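Dihydrodipicolinate reductase N-terminus domain-containing protein (Mycobacterium smegmatis, PDB 6IAQ) probably catalyses the NADP-dependent asymmetric reductive amination of ketones to amines, as a native amine dehydrogenase. Local coordinates at residues A23-D28 against T302-C307; Y13-M18 against D50-G55; E91-C96 against A103-E108. All coordinates share one frame; numbering follows the deposited sequence.

Contacts 2 and 3 lie within the NADP-binding part of the chain, one after the other along the sequence. Contact 1 crosses contact 2 along the chain, with its first segment between the two of contact 2, and encloses all of contact 3; its second segment comes far later, from the C-terminal family region. Contacts 1 and 2 share helix 17-28 and have centres about 12 Å apart. Contact 3, on helix 86-98 and strand 102-105, has its centre about 18 Å from that of contact 1 and 19 Å from that of contact 2. All three meet the same NADP. The cofactor thus links the parallel Rossmann sheet, its helices and helix 302-312.

Contact 1 (A23-D28 against T302-C307); sequences AGMLLD and TQTTTC. With NAP (NADP nicotinamide-adenine-dinucleotide phosphate), chain F.
M25 reaches from helix 17-28 to the first turns of helix 302-312 and makes all the contacts between the two segments. Its CB points toward the other helix. CG stands anti to the carbonyl carbon (chi1 -68°), and the chain runs out extended from there. SD then meets the CB of C307 at 3.8 Å. CE, at the tip, lies between two residues one turn apart. It is 4.0 Å from CB of C307 and 4.1 Å from CG2 of T304. The backbone O of T304 is also near this methyl. The contact is apolar, with no hydrogen bond across it. It joins the first helix of the Rossmann domain to a helix from the C-terminal family region. H157 of the second subunit packs on M25 as well, so this junction lies close to the dimer interface. C307 also touches M18 and V22 of helix 17-28.

Another face of helix 302-312 serves the cofactor. T306 sets its CG2 3.2 Å from C4N of the nicotinamide, the ring carbon that exchanges hydride in NADP enzymes. Its OG1 donates to the O of T302 at 2.9 Å, from above the carbonyl plane. The backbone N of T306 reaches the same oxygen from the opposite face. The bond from OG1 ties the hydroxyl back to the helix, while CG2 lies against the nicotinamide.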
loop_
_atom_site.group_PDB
_atom_site.type_symbol
_atom_site.label_atom_id
_atom_site.label_comp_id
_atom_site.label_asym_id
_atom_site.label_seq_id
_atom_site.Cartn_x
_atom_site.Cartn_y
_atom_site.Cartn_z
ATOM N N ALA A 23 -24.452 -1.335 6.349
ATOM C CA ALA A 23 -25.725 -0.724 5.912
ATOM C C ALA A 23 -25.648 0.791 6.116
ATOM O O ALA A 23 -25.938 1.533 5.160
ATOM C CB ALA A 23 -26.887 -1.365 6.636
ATOM N N GLY A 24 -25.211 1.243 7.288
ATOM C CA GLY A 24 -25.089 2.664 7.641
ATOM C C GLY A 24 -24.090 3.369 6.732
ATOM O O GLY A 24 -24.366 4.530 6.329
ATOM N N MET A 25 -22.973 2.705 6.401
ATOM C CA MET A 25 -21.950 3.275 5.490
ATOM C C MET A 25 -22.544 3.362 4.075
ATOM O O MET A 25 -22.276 4.348 3.407
ATOM C CB MET A 25 -20.674 2.430 5.454
ATOM C CG MET A 25 -19.883 2.447 6.748
ATOM S SD MET A 25 -18.533 1.243 6.715
ATOM C CE MET A 25 -17.810 1.599 8.306
ATOM N N LEU A 26 -23.304 2.368 3.620
ATOM C CA LEU A 26 -23.943 2.395 2.271
ATOM C C LEU A 26 -24.823 3.656 2.184
ATOM O O LEU A 26 -24.708 4.418 1.210
ATOM C CB LEU A 26 -24.785 1.141 2.024
ATOM C CG LEU A 26 -24.039 -0.180 1.866
ATOM C CD1 LEU A 26 -25.022 -1.343 1.778
ATOM C CD2 LEU A 26 -23.129 -0.174 0.663
ATOM N N LEU A 27 -25.642 3.904 3.195
ATOM C CA LEU A 27 -26.549 5.082 3.232
ATOM C C LEU A 27 -25.715 6.375 3.193
ATOM O O LEU A 27 -26.035 7.245 2.379
ATOM C CB LEU A 27 -27.428 4.985 4.479
ATOM C CG LEU A 27 -28.383 3.792 4.502
ATOM C CD1 LEU A 27 -29.103 3.715 5.830
ATOM C CD2 LEU A 27 -29.384 3.896 3.371
ATOM N N ASP A 28 -24.632 6.467 3.968
ATOM C CA ASP A 28 -23.700 7.627 3.970
ATOM C C ASP A 28 -23.116 7.869 2.569
ATOM O O ASP A 28 -22.854 9.029 2.269
ATOM C CB ASP A 28 -22.565 7.456 4.980
ATOM C CG ASP A 28 -23.021 7.585 6.430
ATOM O OD1 ASP A 28 -24.195 7.957 6.639
ATOM O OD2 ASP A 28 -22.211 7.307 7.357
ATOM N N THR A 302 -9.613 -3.299 12.951
ATOM C CA THR A 302 -10.005 -4.465 12.115
ATOM C C THR A 302 -11.511 -4.394 11.810
ATOM O O THR A 302 -11.893 -4.534 10.675
ATOM C CB THR A 302 -9.634 -5.776 12.810
ATOM O OG1 THR A 302 -8.272 -5.682 13.236
ATOM C CG2 THR A 302 -9.842 -7.004 11.935
ATOM N N GLN A 303 -12.338 -4.210 12.818
ATOM C CA GLN A 303 -13.811 -4.210 12.672
ATOM C C GLN A 303 -14.225 -3.121 11.674
ATOM O O GLN A 303 -14.971 -3.407 10.749
ATOM C CB GLN A 303 -14.474 -3.988 14.036
ATOM C CG GLN A 303 -15.990 -4.160 13.987
ATOM C CD GLN A 303 -16.662 -3.448 15.132
ATOM O OE1 GLN A 303 -16.703 -2.224 15.171
ATOM N NE2 GLN A 303 -17.187 -4.208 16.070
ATOM N N THR A 304 -13.790 -1.888 11.856
ATOM C CA THR A 304 -14.269 -0.790 10.998
ATOM C C THR A 304 -13.763 -1.029 9.574
ATOM O O THR A 304 -14.586 -0.846 8.646
ATOM C CB THR A 304 -13.873 0.590 11.520
ATOM O OG1 THR A 304 -14.269 0.709 12.880
ATOM C CG2 THR A 304 -14.491 1.709 10.707
ATOM N N THR A 305 -12.489 -1.391 9.383
ATOM C CA THR A 305 -11.881 -1.485 8.029
ATOM C C THR A 305 -12.338 -2.781 7.342
ATOM O O THR A 305 -12.211 -2.878 6.100
ATOM C CB THR A 305 -10.356 -1.331 8.042
ATOM O OG1 THR A 305 -9.769 -2.396 8.800
ATOM C CG2 THR A 305 -9.907 0.013 8.588
ATOM N N THR A 306 -12.873 -3.759 8.062
ATOM C CA THR A 306 -13.595 -4.873 7.403
ATOM C C THR A 306 -14.710 -4.265 6.539
ATOM O O THR A 306 -14.845 -4.593 5.334
ATOM C CB THR A 306 -14.184 -5.845 8.423
ATOM O OG1 THR A 306 -13.142 -6.563 9.065
ATOM C CG2 THR A 306 -15.161 -6.815 7.801
ATOM N N CYS A 307 -15.466 -3.357 7.128
ATOM C CA CYS A 307 -16.737 -2.817 6.557
ATOM C C CYS A 307 -16.408 -1.738 5.516
ATOM O O CYS A 307 -16.985 -1.792 4.422
ATOM C CB CYS A 307 -17.610 -2.314 7.696
ATOM S SG CYS A 307 -18.071 -3.684 8.789
HETATM P PA NAP F . -22.976 -12.566 12.452
HETATM O O1A NAP F . -23.242 -11.389 13.267
HETATM O O2A NAP F . -23.164 -14.027 12.959
HETATM O O5B NAP F . -23.853 -12.375 11.087
HETATM C C5B NAP F . -24.103 -13.445 10.166
HETATM C C4B NAP F . -25.442 -13.181 9.490
HETATM O O4B NAP F . -25.727 -14.167 8.502
HETATM C C3B NAP F . -26.664 -13.164 10.446
HETATM O O3B NAP F . -27.345 -11.923 10.138
HETATM C C2B NAP F . -27.553 -14.335 10.038
HETATM O O2B NAP F . -28.967 -14.036 10.064
HETATM C C1B NAP F . -27.167 -14.417 8.593
HETATM N N9A NAP F . -27.390 -15.686 7.903
HETATM C C8A NAP F . -26.905 -16.912 8.183
HETATM N N7A NAP F . -27.303 -17.753 7.222
HETATM C C5A NAP F . -27.970 -17.028 6.293
HETATM C C6A NAP F . -28.646 -17.262 4.991
HETATM N N6A NAP F . -28.694 -18.474 4.455
HETATM N N1A NAP F . -29.218 -16.230 4.374
HETATM C C2A NAP F . -29.198 -14.969 4.855
HETATM N N3A NAP F . -28.605 -14.655 6.029
HETATM C C4A NAP F . -28.033 -15.663 6.749
HETATM O O3 NAP F . -21.436 -12.569 11.876
HETATM P PN NAP F . -20.605 -11.231 11.356
HETATM O O1N NAP F . -19.655 -10.703 12.386
HETATM O O2N NAP F . -21.525 -10.258 10.707
HETATM O O5D NAP F . -19.790 -12.096 10.286
HETATM C C5D NAP F . -20.327 -12.675 9.090
HETATM C C4D NAP F . -19.315 -13.398 8.246
HETATM O O4D NAP F . -18.355 -12.406 7.756
HETATM C C3D NAP F . -18.601 -14.463 9.030
HETATM O O3D NAP F . -18.414 -15.655 8.289
HETATM C C2D NAP F . -17.246 -13.807 9.332
HETATM O O2D NAP F . -16.255 -14.820 9.552
HETATM C C1D NAP F . -17.060 -12.909 8.075
HETATM N N1N NAP F . -16.152 -11.778 8.337
HETATM C C2N NAP F . -15.154 -11.585 7.495
HETATM C C3N NAP F . -14.242 -10.569 7.742
HETATM C C7N NAP F . -13.113 -10.279 6.777
HETATM O O7N NAP F . -12.271 -9.470 7.164
HETATM N N7N NAP F . -13.065 -10.844 5.558
HETATM C C4N NAP F . -14.410 -9.764 8.868
HETATM C C5N NAP F . -15.472 -9.984 9.739
HETATM C C6N NAP F . -16.330 -11.009 9.427
HETATM P P2B NAP F . -29.739 -13.666 11.412
HETATM O O1X NAP F . -29.255 -12.325 11.883
HETATM O O2X NAP F . -31.183 -13.440 10.969
HETATM O O3X NAP F . -29.411 -14.919 12.231
#

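Contact 2 (Y13-M18 against D50-G55); sequences YGVGAM and DLLGLG. With NAP (NADP nicotinamide-adenine-dinucleotide phosphate), chain F.
V15 and L52 make the nearest backbone approach, with CA atoms 8.5 Å apart, where the loop after strand 9-13 passes the end of helix 48-51. The loop is the glycine-rich turn of a Rossmann fold, G14-V15-G16, between the first strand and the first helix. The side chain of V15 points from this loop toward D50-G55. CG1 lies anti to the backbone N (chi1 -165°) and meets both leucines. It is 3.8 Å from CD2 of L52 and 4.0 Å from CD2 of L51. The V15 and L52 side chains meet at about a right angle. L52 also rests on S20 and A23 of helix 17-28. A Schellman motif at G53, with G53 N bonded to D50 O, follows the short helix.

The other side of the loop holds NADP. V15 N donates to the ribose oxygen O3B at 3.2 Å, so this one residue packs outward by its side chain and binds the cofactor by its backbone. G16, at the N-cap of helix 17-28, has no side chain, and the cofactor passes close by it. The next two amides grip the diphosphate, one on each phosphate group. The helix start probably adds a favourable dipole to the negative charge. Y13 meets the adenine by its ring edge, CE1 lying 3.8 Å from C2A. A17 N reaches O1A at 2.9 Å, nearly straight at 174°. M18 N reaches O2N of the other phosphate, also at 2.9 Å.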
loop_
_atom_site.group_PDB
_atom_site.type_symbol
_atom_site.label_atom_id
_atom_site.label_comp_id
_atom_site.label_asym_id
_atom_site.label_seq_id
_atom_site.Cartn_x
_atom_site.Cartn_y
_atom_site.Cartn_z
ATOM N N TYR A 13 -27.195 -8.685 2.194
ATOM C CA TYR A 13 -27.340 -10.142 2.302
ATOM C C TYR A 13 -26.710 -10.576 3.633
ATOM O O TYR A 13 -25.446 -10.647 3.735
ATOM C CB TYR A 13 -26.712 -10.773 1.063
ATOM C CG TYR A 13 -27.209 -12.137 0.672
ATOM C CD1 TYR A 13 -27.664 -13.046 1.616
ATOM C CD2 TYR A 13 -27.182 -12.535 -0.648
ATOM C CE1 TYR A 13 -28.051 -14.321 1.253
ATOM C CE2 TYR A 13 -27.598 -13.797 -1.030
ATOM C CZ TYR A 13 -28.051 -14.688 -0.075
ATOM O OH TYR A 13 -28.447 -15.940 -0.436
ATOM N N GLY A 14 -27.572 -10.868 4.617
ATOM C CA GLY A 14 -27.212 -11.036 6.030
ATOM C C GLY A 14 -27.294 -9.689 6.714
ATOM O O GLY A 14 -26.985 -8.663 6.078
ATOM N N VAL A 15 -27.756 -9.669 7.953
ATOM C CA VAL A 15 -27.993 -8.429 8.731
ATOM C C VAL A 15 -27.414 -8.640 10.127
ATOM O O VAL A 15 -28.132 -8.405 11.113
ATOM C CB VAL A 15 -29.478 -8.047 8.763
ATOM C CG1 VAL A 15 -29.624 -6.616 9.237
ATOM C CG2 VAL A 15 -30.121 -8.202 7.402
ATOM N N GLY A 16 -26.144 -9.047 10.191
ATOM C CA GLY A 16 -25.503 -9.383 11.468
ATOM C C GLY A 16 -24.603 -8.271 11.922
ATOM O O GLY A 16 -24.851 -7.094 11.549
ATOM N N ALA A 17 -23.574 -8.595 12.694
ATOM C CA ALA A 17 -22.680 -7.568 13.286
ATOM C C ALA A 17 -22.066 -6.714 12.157
ATOM O O ALA A 17 -22.073 -5.457 12.267
ATOM C CB ALA A 17 -21.613 -8.238 14.119
ATOM N N MET A 18 -21.554 -7.341 11.102
ATOM C CA MET A 18 -20.822 -6.586 10.045
ATOM C C MET A 18 -21.817 -5.848 9.128
ATOM O O MET A 18 -21.637 -4.634 8.928
ATOM C CB MET A 18 -19.879 -7.478 9.229
ATOM C CG MET A 18 -18.688 -8.021 10.067
ATOM S SD MET A 18 -17.747 -6.739 10.915
ATOM C CE MET A 18 -18.533 -6.648 12.524
ATOM N N ASP A 50 -35.495 0.015 11.148
ATOM C CA ASP A 50 -35.919 -0.296 12.546
ATOM C C ASP A 50 -34.971 -1.343 13.122
ATOM O O ASP A 50 -34.517 -1.178 14.259
ATOM C CB ASP A 50 -37.352 -0.818 12.620
ATOM C CG ASP A 50 -38.404 0.232 12.286
ATOM O OD1 ASP A 50 -38.124 1.444 12.464
ATOM O OD2 ASP A 50 -39.486 -0.166 11.820
ATOM N N LEU A 51 -34.686 -2.379 12.340
ATOM C CA LEU A 51 -33.872 -3.536 12.775
ATOM C C LEU A 51 -32.455 -3.061 13.118
ATOM O O LEU A 51 -31.857 -3.648 14.013
ATOM C CB LEU A 51 -33.892 -4.582 11.658
ATOM C CG LEU A 51 -33.204 -5.898 11.983
ATOM C CD1 LEU A 51 -33.774 -6.492 13.274
ATOM C CD2 LEU A 51 -33.347 -6.853 10.809
ATOM N N LEU A 52 -31.966 -2.011 12.450
ATOM C CA LEU A 52 -30.612 -1.421 12.667
ATOM C C LEU A 52 -30.664 -0.249 13.650
ATOM O O LEU A 52 -29.597 0.270 13.969
ATOM C CB LEU A 52 -30.036 -0.939 11.330
ATOM C CG LEU A 52 -29.904 -1.983 10.224
ATOM C CD1 LEU A 52 -29.401 -1.337 8.945
ATOM C CD2 LEU A 52 -29.034 -3.151 10.633
ATOM N N GLY A 53 -31.843 0.183 14.092
ATOM C CA GLY A 53 -31.987 1.253 15.101
ATOM C C GLY A 53 -31.568 2.613 14.566
ATOM O O GLY A 53 -31.007 3.414 15.333
ATOM N N LEU A 54 -31.814 2.865 13.280
ATOM C CA LEU A 54 -31.801 4.214 12.656
ATOM C C LEU A 54 -33.177 4.795 12.978
ATOM O O LEU A 54 -34.157 4.030 12.880
ATOM C CB LEU A 54 -31.617 4.097 11.136
ATOM C CG LEU A 54 -30.716 2.963 10.628
ATOM C CD1 LEU A 54 -30.656 2.962 9.113
ATOM C CD2 LEU A 54 -29.321 3.040 11.222
ATOM N N GLY A 55 -33.271 6.082 13.311
ATOM C CA GLY A 55 -34.549 6.730 13.668
ATOM C C GLY A 55 -35.509 6.850 12.492
ATOM O O GLY A 55 -36.650 7.272 12.723
HETATM P PA NAP F . -22.976 -12.566 12.452
HETATM O O1A NAP F . -23.242 -11.389 13.267
HETATM O O2A NAP F . -23.164 -14.027 12.959
HETATM O O5B NAP F . -23.853 -12.375 11.087
HETATM C C5B NAP F . -24.103 -13.445 10.166
HETATM C C4B NAP F . -25.442 -13.181 9.490
HETATM O O4B NAP F . -25.727 -14.167 8.502
HETATM C C3B NAP F . -26.664 -13.164 10.446
HETATM O O3B NAP F . -27.345 -11.923 10.138
HETATM C C2B NAP F . -27.553 -14.335 10.038
HETATM O O2B NAP F . -28.967 -14.036 10.064
HETATM C C1B NAP F . -27.167 -14.417 8.593
HETATM N N9A NAP F . -27.390 -15.686 7.903
HETATM C C8A NAP F . -26.905 -16.912 8.183
HETATM N N7A NAP F . -27.303 -17.753 7.222
HETATM C C5A NAP F . -27.970 -17.028 6.293
HETATM C C6A NAP F . -28.646 -17.262 4.991
HETATM N N6A NAP F . -28.694 -18.474 4.455
HETATM N N1A NAP F . -29.218 -16.230 4.374
HETATM C C2A NAP F . -29.198 -14.969 4.855
HETATM N N3A NAP F . -28.605 -14.655 6.029
HETATM C C4A NAP F . -28.033 -15.663 6.749
HETATM O O3 NAP F . -21.436 -12.569 11.876
HETATM P PN NAP F . -20.605 -11.231 11.356
HETATM O O1N NAP F . -19.655 -10.703 12.386
HETATM O O2N NAP F . -21.525 -10.258 10.707
HETATM O O5D NAP F . -19.790 -12.096 10.286
HETATM C C5D NAP F . -20.327 -12.675 9.090
HETATM C C4D NAP F . -19.315 -13.398 8.246
HETATM O O4D NAP F . -18.355 -12.406 7.756
HETATM C C3D NAP F . -18.601 -14.463 9.030
HETATM O O3D NAP F . -18.414 -15.655 8.289
HETATM C C2D NAP F . -17.246 -13.807 9.332
HETATM O O2D NAP F . -16.255 -14.820 9.552
HETATM C C1D NAP F . -17.060 -12.909 8.075
HETATM N N1N NAP F . -16.152 -11.778 8.337
HETATM C C2N NAP F . -15.154 -11.585 7.495
HETATM C C3N NAP F . -14.242 -10.569 7.742
HETATM C C7N NAP F . -13.113 -10.279 6.777
HETATM O O7N NAP F . -12.271 -9.470 7.164
HETATM N N7N NAP F . -13.065 -10.844 5.558
HETATM C C4N NAP F . -14.410 -9.764 8.868
HETATM C C5N NAP F . -15.472 -9.984 9.739
HETATM C C6N NAP F . -16.330 -11.009 9.427
HETATM P P2B NAP F . -29.739 -13.666 11.412
HETATM O O1X NAP F . -29.255 -12.325 11.883
HETATM O O2X NAP F . -31.183 -13.440 10.969
HETATM O O3X NAP F . -29.411 -14.919 12.231
#

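Contact 3 (E91-C96 against A103-E108); sequences EQLRIC and AVTLSE. With NAP (NADP nicotinamide-adenine-dinucleotide phosphate), chain F; EDO (1,2-ethanediol), chain E.
C96 and L93 lie on strand 102-105 through two small side chains, A103 and T105. The helix runs nearly antiparallel to the strand, at 162° with 9.9 Å between the segment axes. This is the return half of a beta-alpha-beta unit made of strand 77-80, helix 86-98 and strand 102-105. The packing is closest at A103, whose CB is 4.1 Å from CB of C96. Beside it, L93 holds CG anti to the carbonyl carbon (chi1 -68°), which carries CD2 across to the strand. CD2 of L93 touches A103 CB at 4.3 Å and CG2 of T105 at 4.4 Å, so one methyl bridges two residues on the same face of the strand. I80 of the neighbouring strand helps to close this buried layer.

The outer face of the helix is looser. E91 is exposed there, and R94, through NH1, forms a salt bridge with E123. Beyond T105 the chain leaves the strand and turns to the cofactor. L106 O accepts from the carboxamide N7N of NADP at 2.9 Å, with an angle of 168°. E108 OE2 accepts from the ribose hydroxyl O2D at 2.8 Å and from a bound ethanediol, probably from the crystallisation liquor. Its other oxygen, OE1, is bonded to S84. No hydrogen bond crosses between the segments. Apolar packing holds helix to strand, while polar groups just past the strand end fix the carboxamide and ribose of the nicotinamide half.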
loop_
_atom_site.group_PDB
_atom_site.type_symbol
_atom_site.label_atom_id
_atom_site.label_comp_id
_atom_site.label_asym_id
_atom_site.label_seq_id
_atom_site.Cartn_x
_atom_site.Cartn_y
_atom_site.Cartn_z
ATOM N N GLU A 91 -23.690 -21.513 -1.536
ATOM C CA GLU A 91 -25.175 -21.442 -1.547
ATOM C C GLU A 91 -25.614 -20.001 -1.865
ATOM O O GLU A 91 -26.438 -19.841 -2.796
ATOM C CB GLU A 91 -25.741 -21.945 -0.216
ATOM C CG GLU A 91 -27.246 -22.082 -0.235
ATOM C CD GLU A 91 -27.860 -22.298 1.131
ATOM O OE1 GLU A 91 -27.352 -23.163 1.874
ATOM O OE2 GLU A 91 -28.797 -21.556 1.464
ATOM N N GLN A 92 -25.088 -18.983 -1.166
ATOM C CA GLN A 92 -25.483 -17.572 -1.395
ATOM C C GLN A 92 -24.897 -17.081 -2.725
ATOM O O GLN A 92 -25.604 -16.323 -3.436
ATOM C CB GLN A 92 -25.066 -16.670 -0.234
ATOM C CG GLN A 92 -25.753 -17.028 1.071
ATOM C CD GLN A 92 -25.201 -18.241 1.760
ATOM O OE1 GLN A 92 -23.991 -18.455 1.803
ATOM N NE2 GLN A 92 -26.090 -19.035 2.347
ATOM N N LEU A 93 -23.665 -17.484 -3.055
ATOM C CA LEU A 93 -22.973 -16.965 -4.264
ATOM C C LEU A 93 -23.657 -17.546 -5.523
ATOM O O LEU A 93 -23.723 -16.805 -6.532
ATOM C CB LEU A 93 -21.470 -17.282 -4.188
ATOM C CG LEU A 93 -20.695 -16.530 -3.094
ATOM C CD1 LEU A 93 -19.284 -17.049 -2.902
ATOM C CD2 LEU A 93 -20.632 -15.061 -3.414
ATOM N N ARG A 94 -24.160 -18.793 -5.474
ATOM C CA ARG A 94 -24.927 -19.403 -6.601
ATOM C C ARG A 94 -26.177 -18.556 -6.889
ATOM O O ARG A 94 -26.440 -18.231 -8.065
ATOM C CB ARG A 94 -25.342 -20.845 -6.333
ATOM C CG ARG A 94 -24.156 -21.787 -6.152
ATOM C CD ARG A 94 -24.215 -23.189 -6.743
ATOM N NE ARG A 94 -24.293 -24.171 -5.679
ATOM C CZ ARG A 94 -23.486 -25.222 -5.510
ATOM N NH1 ARG A 94 -22.489 -25.477 -6.342
ATOM N NH2 ARG A 94 -23.634 -25.981 -4.443
ATOM N N ILE A 95 -26.934 -18.214 -5.847
ATOM C CA ILE A 95 -28.181 -17.420 -5.979
ATOM C C ILE A 95 -27.839 -16.059 -6.637
ATOM O O ILE A 95 -28.586 -15.605 -7.561
ATOM C CB ILE A 95 -28.878 -17.304 -4.607
ATOM C CG1 ILE A 95 -29.450 -18.655 -4.157
ATOM C CG2 ILE A 95 -29.932 -16.192 -4.590
ATOM C CD1 ILE A 95 -29.831 -18.714 -2.695
ATOM N N CYS A 96 -26.746 -15.403 -6.230
ATOM C CA CYS A 96 -26.358 -14.080 -6.793
ATOM C C CYS A 96 -25.995 -14.232 -8.277
ATOM O O CYS A 96 -26.576 -13.499 -9.134
ATOM C CB CYS A 96 -25.216 -13.459 -5.996
ATOM S SG CYS A 96 -25.782 -12.885 -4.380
ATOM N N ALA A 103 -21.700 -9.517 -6.646
ATOM C CA ALA A 103 -21.620 -9.803 -5.195
ATOM C C ALA A 103 -20.234 -9.427 -4.669
ATOM O O ALA A 103 -19.232 -9.843 -5.250
ATOM C CB ALA A 103 -21.957 -11.252 -4.906
ATOM N N VAL A 104 -20.224 -8.633 -3.607
ATOM C CA VAL A 104 -19.024 -8.418 -2.755
ATOM C C VAL A 104 -19.327 -9.147 -1.431
ATOM O O VAL A 104 -20.466 -9.040 -0.950
ATOM C CB VAL A 104 -18.747 -6.906 -2.648
ATOM C CG1 VAL A 104 -19.824 -6.157 -1.875
ATOM C CG2 VAL A 104 -17.371 -6.637 -2.098
ATOM N N THR A 105 -18.393 -9.943 -0.930
ATOM C CA THR A 105 -18.613 -10.783 0.272
ATOM C C THR A 105 -17.420 -10.710 1.230
ATOM O O THR A 105 -16.273 -10.627 0.748
ATOM C CB THR A 105 -18.909 -12.232 -0.119
ATOM O OG1 THR A 105 -19.223 -12.976 1.061
ATOM C CG2 THR A 105 -17.778 -12.917 -0.845
ATOM N N LEU A 106 -17.698 -10.838 2.525
ATOM C CA LEU A 106 -16.660 -10.916 3.584
ATOM C C LEU A 106 -16.108 -12.322 3.681
ATOM O O LEU A 106 -15.160 -12.488 4.473
ATOM C CB LEU A 106 -17.259 -10.469 4.921
ATOM C CG LEU A 106 -17.587 -8.991 4.998
ATOM C CD1 LEU A 106 -18.021 -8.633 6.392
ATOM C CD2 LEU A 106 -16.426 -8.128 4.484
ATOM N N SER A 107 -16.670 -13.325 2.967
ATOM C CA SER A 107 -16.198 -14.725 3.085
ATOM C C SER A 107 -14.659 -14.767 2.998
ATOM O O SER A 107 -14.130 -14.436 1.945
ATOM C CB SER A 107 -16.850 -15.637 2.074
ATOM O OG SER A 107 -18.240 -15.771 2.358
ATOM N N GLU A 108 -13.977 -15.205 4.063
ATOM C CA GLU A 108 -12.496 -15.139 4.167
ATOM C C GLU A 108 -11.887 -16.025 3.075
ATOM O O GLU A 108 -10.861 -15.654 2.501
ATOM C CB GLU A 108 -12.006 -15.521 5.575
ATOM C CG GLU A 108 -12.341 -14.470 6.627
ATOM C CD GLU A 108 -13.660 -14.632 7.347
ATOM O OE1 GLU A 108 -14.553 -15.333 6.793
ATOM O OE2 GLU A 108 -13.812 -14.028 8.442
HETATM P PA NAP F . -22.976 -12.566 12.452
HETATM O O1A NAP F . -23.242 -11.389 13.267
HETATM O O2A NAP F . -23.164 -14.027 12.959
HETATM O O5B NAP F . -23.853 -12.375 11.087
HETATM C C5B NAP F . -24.103 -13.445 10.166
HETATM C C4B NAP F . -25.442 -13.181 9.490
HETATM O O4B NAP F . -25.727 -14.167 8.502
HETATM C C3B NAP F . -26.664 -13.164 10.446
HETATM O O3B NAP F . -27.345 -11.923 10.138
HETATM C C2B NAP F . -27.553 -14.335 10.038
HETATM O O2B NAP F . -28.967 -14.036 10.064
HETATM C C1B NAP F . -27.167 -14.417 8.593
HETATM N N9A NAP F . -27.390 -15.686 7.903
HETATM C C8A NAP F . -26.905 -16.912 8.183
HETATM N N7A NAP F . -27.303 -17.753 7.222
HETATM C C5A NAP F . -27.970 -17.028 6.293
HETATM C C6A NAP F . -28.646 -17.262 4.991
HETATM N N6A NAP F . -28.694 -18.474 4.455
HETATM N N1A NAP F . -29.218 -16.230 4.374
HETATM C C2A NAP F . -29.198 -14.969 4.855
HETATM N N3A NAP F . -28.605 -14.655 6.029
HETATM C C4A NAP F . -28.033 -15.663 6.749
HETATM O O3 NAP F . -21.436 -12.569 11.876
HETATM P PN NAP F . -20.605 -11.231 11.356
HETATM O O1N NAP F . -19.655 -10.703 12.386
HETATM O O2N NAP F . -21.525 -10.258 10.707
HETATM O O5D NAP F . -19.790 -12.096 10.286
HETATM C C5D NAP F . -20.327 -12.675 9.090
HETATM C C4D NAP F . -19.315 -13.398 8.246
HETATM O O4D NAP F . -18.355 -12.406 7.756
HETATM C C3D NAP F . -18.601 -14.463 9.030
HETATM O O3D NAP F . -18.414 -15.655 8.289
HETATM C C2D NAP F . -17.246 -13.807 9.332
HETATM O O2D NAP F . -16.255 -14.820 9.552
HETATM C C1D NAP F . -17.060 -12.909 8.075
HETATM N N1N NAP F . -16.152 -11.778 8.337
HETATM C C2N NAP F . -15.154 -11.585 7.495
HETATM C C3N NAP F . -14.242 -10.569 7.742
HETATM C C7N NAP F . -13.113 -10.279 6.777
HETATM O O7N NAP F . -12.271 -9.470 7.164
HETATM N N7N NAP F . -13.065 -10.844 5.558
HETATM C C4N NAP F . -14.410 -9.764 8.868
HETATM C C5N NAP F . -15.472 -9.984 9.739
HETATM C C6N NAP F . -16.330 -11.009 9.427
HETATM P P2B NAP F . -29.739 -13.666 11.412
HETATM O O1X NAP F . -29.255 -12.325 11.883
HETATM O O2X NAP F . -31.183 -13.440 10.969
HETATM O O3X NAP F . -29.411 -14.919 12.231
HETATM C C1 EDO E . -11.561 -11.825 10.564
HETATM O O1 EDO E . -11.729 -12.471 9.334
HETATM C C2 EDO E . -10.529 -10.759 10.447
HETATM O O2 EDO E . -11.087 -9.521 10.012
#